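Long-range contacts in ArCE4A (Arthrobacter sp. AW19M34-1, PDB 5LGC), which probably removes acetyl groups from N-acetylglucosamine units of polysaccharides such as chitin, as a family 4 carbohydrate esterase (polysaccharide deacetylase): residues Leu29-Gly34 against Thr51-Phe56; Val143-Trp148 against Ile170-Ile175. All coordinates share one frame; numbering follows the deposited sequence.

Interaction 1: Leu29-Gly34 against Thr51-Phe56. With NAG (2-acetamido-2-deoxy-beta-D-glucopyranose), chain B.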
loop_
_atom_site.group_PDB
_atom_site.type_symbol
_atom_site.label_atom_id
_atom_site.label_comp_id
_atom_site.label_asym_id
_atom_site.label_seq_id
_atom_site.Cartn_x
_atom_site.Cartn_y
_atom_site.Cartn_z
ATOM N N LEU A 29 6.921 -1.151 2.744
ATOM C CA LEU A 29 6.705 0.129 2.069
ATOM C C LEU A 29 5.397 0.081 1.300
ATOM O O LEU A 29 5.206 -0.789 0.456
ATOM C CB LEU A 29 7.853 0.452 1.113
ATOM C CG LEU A 29 9.264 0.445 1.698
ATOM C CD1 LEU A 29 10.286 0.820 0.628
ATOM C CD2 LEU A 29 9.342 1.394 2.876
ATOM N N THR A 30 4.487 1.005 1.599
ATOM C CA THR A 30 3.191 1.012 0.928
ATOM C C THR A 30 2.929 2.344 0.241
ATOM O O THR A 30 3.352 3.395 0.717
ATOM C CB THR A 30 2.037 0.723 1.907
ATOM O OG1 THR A 30 1.888 1.826 2.806
ATOM C CG2 THR A 30 2.316 -0.547 2.704
ATOM N N PHE A 31 2.230 2.289 -0.886
ATOM C CA PHE A 31 1.920 3.488 -1.656
ATOM C C PHE A 31 0.435 3.574 -1.947
ATOM O O PHE A 31 -0.159 2.639 -2.489
ATOM C CB PHE A 31 2.713 3.507 -2.963
ATOM C CG PHE A 31 4.196 3.451 -2.760
ATOM C CD1 PHE A 31 4.916 4.608 -2.519
ATOM C CD2 PHE A 31 4.868 2.240 -2.782
ATOM C CE1 PHE A 31 6.288 4.560 -2.319
ATOM C CE2 PHE A 31 6.237 2.188 -2.579
ATOM C CZ PHE A 31 6.945 3.352 -2.348
ATOM N N ASP A 32 -0.161 4.706 -1.595
ATOM C CA ASP A 32 -1.595 4.894 -1.780
ATOM C C ASP A 32 -1.941 5.783 -2.970
ATOM O O ASP A 32 -1.144 6.633 -3.374
ATOM C CB ASP A 32 -2.212 5.490 -0.516
ATOM C CG ASP A 32 -2.363 4.474 0.593
ATOM O OD1 ASP A 32 -1.593 3.492 0.634
ATOM O OD2 ASP A 32 -3.264 4.661 1.429
ATOM N N ASP A 33 -3.136 5.551 -3.515
ATOM C CA ASP A 33 -3.833 6.470 -4.424
ATOM C C ASP A 33 -3.322 6.457 -5.851
ATOM O O ASP A 33 -3.703 7.302 -6.657
ATOM C CB ASP A 33 -3.782 7.905 -3.897
ATOM C CG ASP A 33 -4.603 8.088 -2.645
ATOM O OD1 ASP A 33 -5.471 7.229 -2.391
ATOM O OD2 ASP A 33 -4.386 9.086 -1.926
ATOM N N GLY A 34 -2.465 5.501 -6.170
ATOM C CA GLY A 34 -2.089 5.306 -7.547
ATOM C C GLY A 34 -3.086 4.366 -8.183
ATOM O O GLY A 34 -4.093 4.010 -7.571
ATOM N N THR A 51 13.298 -4.237 -4.753
ATOM C CA THR A 51 12.471 -3.999 -3.576
ATOM C C THR A 51 10.976 -4.102 -3.858
ATOM O O THR A 51 10.424 -3.304 -4.616
ATOM C CB THR A 51 12.761 -2.616 -2.982
ATOM O OG1 THR A 51 14.083 -2.603 -2.429
ATOM C CG2 THR A 51 11.749 -2.283 -1.900
ATOM N N PRO A 52 10.313 -5.079 -3.226
ATOM C CA PRO A 52 8.865 -5.249 -3.362
ATOM C C PRO A 52 8.126 -4.202 -2.556
ATOM O O PRO A 52 8.655 -3.735 -1.545
ATOM C CB PRO A 52 8.625 -6.643 -2.790
ATOM C CG PRO A 52 9.680 -6.775 -1.744
ATOM C CD PRO A 52 10.889 -6.044 -2.271
ATOM N N ALA A 53 6.928 -3.832 -2.995
ATOM C CA ALA A 53 6.103 -2.895 -2.238
ATOM C C ALA A 53 4.629 -3.239 -2.368
ATOM O O ALA A 53 4.242 -4.101 -3.162
ATOM C CB ALA A 53 6.352 -1.468 -2.696
ATOM N N THR A 54 3.806 -2.557 -1.581
ATOM C CA THR A 54 2.371 -2.775 -1.624
ATOM C C THR A 54 1.680 -1.512 -2.106
ATOM O O THR A 54 1.891 -0.428 -1.562
ATOM C CB THR A 54 1.820 -3.187 -0.244
ATOM O OG1 THR A 54 2.569 -4.302 0.246
ATOM C CG2 THR A 54 0.346 -3.575 -0.337
ATOM N N PHE A 55 0.862 -1.652 -3.141
ATOM C CA PHE A 55 0.156 -0.510 -3.700
ATOM C C PHE A 55 -1.332 -0.604 -3.396
ATOM O O PHE A 55 -2.013 -1.516 -3.863
ATOM C CB PHE A 55 0.393 -0.425 -5.213
ATOM C CG PHE A 55 1.834 -0.196 -5.586
ATOM C CD1 PHE A 55 2.330 1.090 -5.733
ATOM C CD2 PHE A 55 2.694 -1.266 -5.782
ATOM C CE1 PHE A 55 3.647 1.304 -6.074
ATOM C CE2 PHE A 55 4.018 -1.055 -6.119
ATOM C CZ PHE A 55 4.496 0.229 -6.268
ATOM N N PHE A 56 -1.832 0.324 -2.587
ATOM C CA PHE A 56 -3.266 0.416 -2.359
ATOM C C PHE A 56 -3.861 1.332 -3.414
ATOM O O PHE A 56 -3.797 2.557 -3.304
ATOM C CB PHE A 56 -3.566 0.913 -0.946
ATOM C CG PHE A 56 -3.180 -0.069 0.119
ATOM C CD1 PHE A 56 -4.072 -1.041 0.538
ATOM C CD2 PHE A 56 -1.919 -0.037 0.682
ATOM C CE1 PHE A 56 -3.720 -1.951 1.516
ATOM C CE2 PHE A 56 -1.557 -0.948 1.658
ATOM C CZ PHE A 56 -2.457 -1.906 2.074
HETATM C C1 NAG B . -4.820 11.455 3.547
HETATM C C2 NAG B . -5.330 10.511 2.571
HETATM C C3 NAG B . -4.690 10.933 1.233
HETATM C C4 NAG B . -5.285 12.268 0.901
HETATM C C5 NAG B . -4.927 13.234 2.038
HETATM C C6 NAG B . -5.532 14.604 1.716
HETATM C C7 NAG B . -5.246 8.016 2.583
HETATM C C8 NAG B . -4.469 6.838 3.164
HETATM N N2 NAG B . -4.784 9.205 2.970
HETATM O O3 NAG B . -4.980 9.989 0.203
HETATM O O4 NAG B . -4.703 12.766 -0.315
HETATM O O5 NAG B . -5.438 12.760 3.293
HETATM O O6 NAG B . -6.954 14.487 1.593
HETATM O O7 NAG B . -6.314 7.848 2.003
HETATM O O HOH W 1 8.343 -2.988 1.051
HETATM O O HOH W 2 4.923 -3.502 0.950
#

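Interaction 2: Val143-Trp148 against Ile170-Ile175. With NAG (2-acetamido-2-deoxy-beta-D-glucopyranose), chain C; NAG (2-acetamido-2-deoxy-beta-D-glucopyranose), chain B.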
loop_
_atom_site.group_PDB
_atom_site.type_symbol
_atom_site.label_atom_id
_atom_site.label_comp_id
_atom_site.label_asym_id
_atom_site.label_seq_id
_atom_site.Cartn_x
_atom_site.Cartn_y
_atom_site.Cartn_z
ATOM N N VAL A 143 3.654 4.196 10.432
ATOM C CA VAL A 143 4.518 5.318 10.093
ATOM C C VAL A 143 3.876 6.154 8.994
ATOM O O VAL A 143 3.690 5.688 7.869
ATOM C CB VAL A 143 5.924 4.855 9.633
ATOM C CG1 VAL A 143 6.802 6.061 9.332
ATOM C CG2 VAL A 143 6.577 3.986 10.700
ATOM N N ASP A 144 3.533 7.392 9.325
ATOM C CA ASP A 144 2.989 8.311 8.339
ATOM C C ASP A 144 4.084 9.276 7.908
ATOM O O ASP A 144 4.485 10.145 8.680
ATOM C CB ASP A 144 1.788 9.069 8.911
ATOM C CG ASP A 144 1.000 9.808 7.847
ATOM O OD1 ASP A 144 1.491 9.936 6.703
ATOM O OD2 ASP A 144 -0.115 10.270 8.157
ATOM N N THR A 145 4.573 9.122 6.678
ATOM C CA THR A 145 5.649 9.975 6.173
ATOM C C THR A 145 5.180 11.405 5.948
ATOM O O THR A 145 5.997 12.320 5.827
ATOM C CB THR A 145 6.233 9.437 4.850
ATOM O OG1 THR A 145 5.187 9.295 3.877
ATOM C CG2 THR A 145 6.904 8.096 5.077
ATOM N N LEU A 146 3.863 11.575 5.890
ATOM C CA LEU A 146 3.227 12.862 5.632
ATOM C C LEU A 146 3.572 13.419 4.251
ATOM O O LEU A 146 3.425 14.615 4.014
ATOM C CB LEU A 146 3.608 13.876 6.717
ATOM C CG LEU A 146 3.245 13.481 8.149
ATOM C CD1 LEU A 146 3.813 14.472 9.150
ATOM C CD2 LEU A 146 1.736 13.365 8.301
ATOM N N ASP A 147 4.013 12.555 3.336
ATOM C CA ASP A 147 4.415 13.006 2.004
ATOM C C ASP A 147 3.254 13.669 1.255
ATOM O O ASP A 147 3.469 14.541 0.416
ATOM C CB ASP A 147 4.993 11.844 1.178
ATOM C CG ASP A 147 3.992 10.726 0.946
ATOM O OD1 ASP A 147 3.068 10.574 1.776
ATOM O OD2 ASP A 147 4.133 9.995 -0.065
ATOM N N TRP A 148 2.027 13.269 1.578
ATOM C CA TRP A 148 0.846 13.868 0.964
ATOM C C TRP A 148 0.763 15.357 1.263
ATOM O O TRP A 148 0.212 16.127 0.477
ATOM C CB TRP A 148 -0.433 13.176 1.445
ATOM C CG TRP A 148 -0.581 13.106 2.938
ATOM C CD1 TRP A 148 -0.045 12.164 3.766
ATOM C CD2 TRP A 148 -1.328 14.002 3.781
ATOM N NE1 TRP A 148 -0.400 12.417 5.068
ATOM C CE2 TRP A 148 -1.187 13.538 5.106
ATOM C CE3 TRP A 148 -2.094 15.146 3.545
ATOM C CZ2 TRP A 148 -1.786 14.180 6.191
ATOM C CZ3 TRP A 148 -2.690 15.785 4.627
ATOM C CH2 TRP A 148 -2.531 15.299 5.933
ATOM N N ILE A 170 4.874 1.445 6.426
ATOM C CA ILE A 170 5.131 2.848 6.143
ATOM C C ILE A 170 4.180 3.372 5.078
ATOM O O ILE A 170 4.014 2.760 4.027
ATOM C CB ILE A 170 6.583 3.060 5.689
ATOM C CG1 ILE A 170 7.545 2.532 6.754
ATOM C CG2 ILE A 170 6.851 4.533 5.404
ATOM C CD1 ILE A 170 8.996 2.668 6.371
ATOM N N LEU A 171 3.544 4.503 5.360
ATOM C CA LEU A 171 2.580 5.063 4.427
ATOM C C LEU A 171 3.189 6.155 3.563
ATOM O O LEU A 171 3.660 7.179 4.063
ATOM C CB LEU A 171 1.367 5.621 5.171
ATOM C CG LEU A 171 0.414 6.416 4.275
ATOM C CD1 LEU A 171 -0.216 5.529 3.216
ATOM C CD2 LEU A 171 -0.659 7.108 5.103
ATOM N N MET A 172 3.167 5.921 2.259
ATOM C CA MET A 172 3.581 6.911 1.283
ATOM C C MET A 172 2.505 7.016 0.222
ATOM O O MET A 172 1.594 6.187 0.170
ATOM C CB MET A 172 4.929 6.536 0.666
ATOM C CG MET A 172 6.116 6.985 1.505
ATOM S SD MET A 172 7.662 6.204 1.016
ATOM C CE MET A 172 7.212 4.478 1.160
ATOM N N HIS A 173 2.587 8.035 -0.620
ATOM C CA HIS A 173 1.570 8.203 -1.644
ATOM C C HIS A 173 2.162 8.254 -3.040
ATOM O O HIS A 173 3.068 9.034 -3.320
ATOM C CB HIS A 173 0.742 9.458 -1.374
ATOM C CG HIS A 173 -0.136 9.345 -0.170
ATOM N ND1 HIS A 173 0.353 9.413 1.116
ATOM C CD2 HIS A 173 -1.471 9.150 -0.056
ATOM C CE1 HIS A 173 -0.645 9.277 1.972
ATOM N NE2 HIS A 173 -1.762 9.114 1.287
ATOM N N ASP A 174 1.627 7.410 -3.910
ATOM C CA ASP A 174 2.040 7.360 -5.302
ATOM C C ASP A 174 1.251 8.401 -6.098
ATOM O O ASP A 174 0.444 8.067 -6.969
ATOM C CB ASP A 174 1.837 5.946 -5.859
ATOM C CG ASP A 174 2.188 5.837 -7.331
ATOM O OD1 ASP A 174 2.898 6.727 -7.850
ATOM O OD2 ASP A 174 1.738 4.863 -7.969
ATOM N N ILE A 175 1.491 9.669 -5.783
ATOM C CA ILE A 175 0.737 10.762 -6.378
ATOM C C ILE A 175 1.645 11.899 -6.803
ATOM O O ILE A 175 1.171 12.924 -7.282
ATOM C CB ILE A 175 -0.318 11.338 -5.394
ATOM C CG1 ILE A 175 0.365 11.860 -4.127
ATOM C CG2 ILE A 175 -1.354 10.299 -5.040
ATOM C CD1 ILE A 175 -0.574 12.570 -3.138
HETATM C C1 NAG C . -4.468 11.615 8.784
HETATM C C2 NAG C . -4.967 12.824 7.981
HETATM C C3 NAG C . -5.689 12.298 6.751
HETATM C C4 NAG C . -4.701 11.482 5.944
HETATM C C5 NAG C . -4.233 10.309 6.805
HETATM C C6 NAG C . -3.309 9.399 5.988
HETATM C C7 NAG C . -7.018 13.176 9.372
HETATM C C8 NAG C . -7.772 14.214 10.198
HETATM N N2 NAG C . -5.872 13.634 8.822
HETATM O O1 NAG C . -3.732 12.058 9.927
HETATM O O3 NAG C . -6.153 13.405 5.963
HETATM O O4 NAG C . -5.323 10.959 4.786
HETATM O O5 NAG C . -3.587 10.811 7.994
HETATM O O6 NAG C . -2.174 10.142 5.535
HETATM O O7 NAG C . -7.481 12.042 9.235
HETATM C C1 NAG B . -4.820 11.455 3.547
HETATM C C2 NAG B . -5.330 10.511 2.571
HETATM C C3 NAG B . -4.690 10.933 1.233
HETATM C C4 NAG B . -5.285 12.268 0.901
HETATM C C5 NAG B . -4.927 13.234 2.038
HETATM C C6 NAG B . -5.532 14.604 1.716
HETATM C C7 NAG B . -5.246 8.016 2.583
HETATM C C8 NAG B . -4.469 6.838 3.164
HETATM N N2 NAG B . -4.784 9.205 2.970
HETATM O O3 NAG B . -4.980 9.989 0.203
HETATM O O4 NAG B . -4.703 12.766 -0.315
HETATM O O5 NAG B . -5.438 12.760 3.293
HETATM O O6 NAG B . -6.954 14.487 1.593
HETATM O O7 NAG B . -6.314 7.848 2.003
#

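Interaction 1: Leu29-Gly34 against Thr51-Phe56
Phe31 and Phe55 lie side by side on one face of a parallel strand pair. Thr30, Asp32, Thr54 and Phe56 sit on the other face. CB of Phe31 starts 3.7 Å from Phe55 CD1. Further along, Phe31 CD2 comes within 3.6 Å of Phe55 CE1. Beyond it, on the same side of the ring, Phe31 CE2 meets Ala53 CB at 3.7 Å, and this methyl lies at the ring edge. The two phenyl planes are only 24° apart but are offset along their planes, so they barely overlap. With CG beside its backbone N (chi1 -58°), Phe31 runs alongside Phe55, whose chi1 is nearly the same. On the other face, Asp32 OD1 approaches Phe56 CD2 at 3.5 Å, and the same oxygen, Asp32 OD1, forms a salt bridge with Arg120. Thr54 N gives a nearly straight bond to Leu29 O (3.0 Å). Phe31 N to Thr54 O, Phe56 N to Phe31 O and Asp33 N to Phe56 O continue the ladder. Residues Thr30 to Gly34 match the first NodB motif, Thr-Phe-Asp-Asp-Gly. Asp33 OD2 lies against O3 of the chain B sugar, at a spacing too short to trust in detail. Strands 26-32 and 54-57 are the two strands of a beta-alpha-beta unit. Its helix 39-48 touches both phenylalanine side chains through Leu42, Val183 of helix 177-192 touches Phe31, and strand 168-173 flanks strand 26-32.

Interaction 2: Val143-Trp148 against Ile170-Ile175
Val143 pairs with Ile170 and Asp144 with Leu171 in two successive parallel bridges of the NodB-fold sheet. Leu171 N donates to Val143 O at 2.8 Å, almost straight. The first segment then turns into a helix, with Asp144 OD1 accepting from Leu146 N in an Asx turn. Leu171 O is gripped twice: Thr145 OG1 binds it in the carbonyl plane at 2.6 Å, and Thr145 N adds a weak bond. Asp147 holds His173 with both oxygens. OD2 uses its syn lone pair for His173 N at 2.6 Å, and OD1 takes His173 ND1 at 3.0 Å, close to the imidazole plane. This fixes the rotation of the ring. Asp147 CG sits between its backbone N and carbonyl carbon (chi1 62°), which folds the carboxylate over the strand end. Trp148 CB lies over the His173 face, 4.0 Å from the centroid, in a CH-pi contact. The indole edge points at the same ring in an offset edge-to-face pair, with the planes 63° apart. One indole face carries both sugars, C4 of chain C and C5 of chain B. An alanine in place of Trp148 would probably leave this side of both sugars without its platform and the His173 ring without the indole beside it. Leu171-Met172-His173 fit the Leu-Xaa-His motif of the family. Trp148 NE1 lies 2.9 Å from O6 of the chain C sugar.

Overall arrangement
From the N terminus, strand 26-32 comes first, and interaction 1 closes the loop through helix 39-48 when strand 54-57 pairs beside it. The chain then passes through strand 78-81 and helix 94-112 before interaction 2 opens. That contact closes its own loop after helix 153-163, when strand 168-173 pairs with strand 143-144. The two loops follow in series and neither nests nor crosses. Strand 168-173 also pairs with strand 26-32, so both contacts share one sheet. Thr30 OG1 meets Ile170 O at 2.6 Å in a probable hydrogen bond. At the strand ends, both contacts touch the chain B sugar, so N-terminal and C-terminal parts of the domain line one binding site.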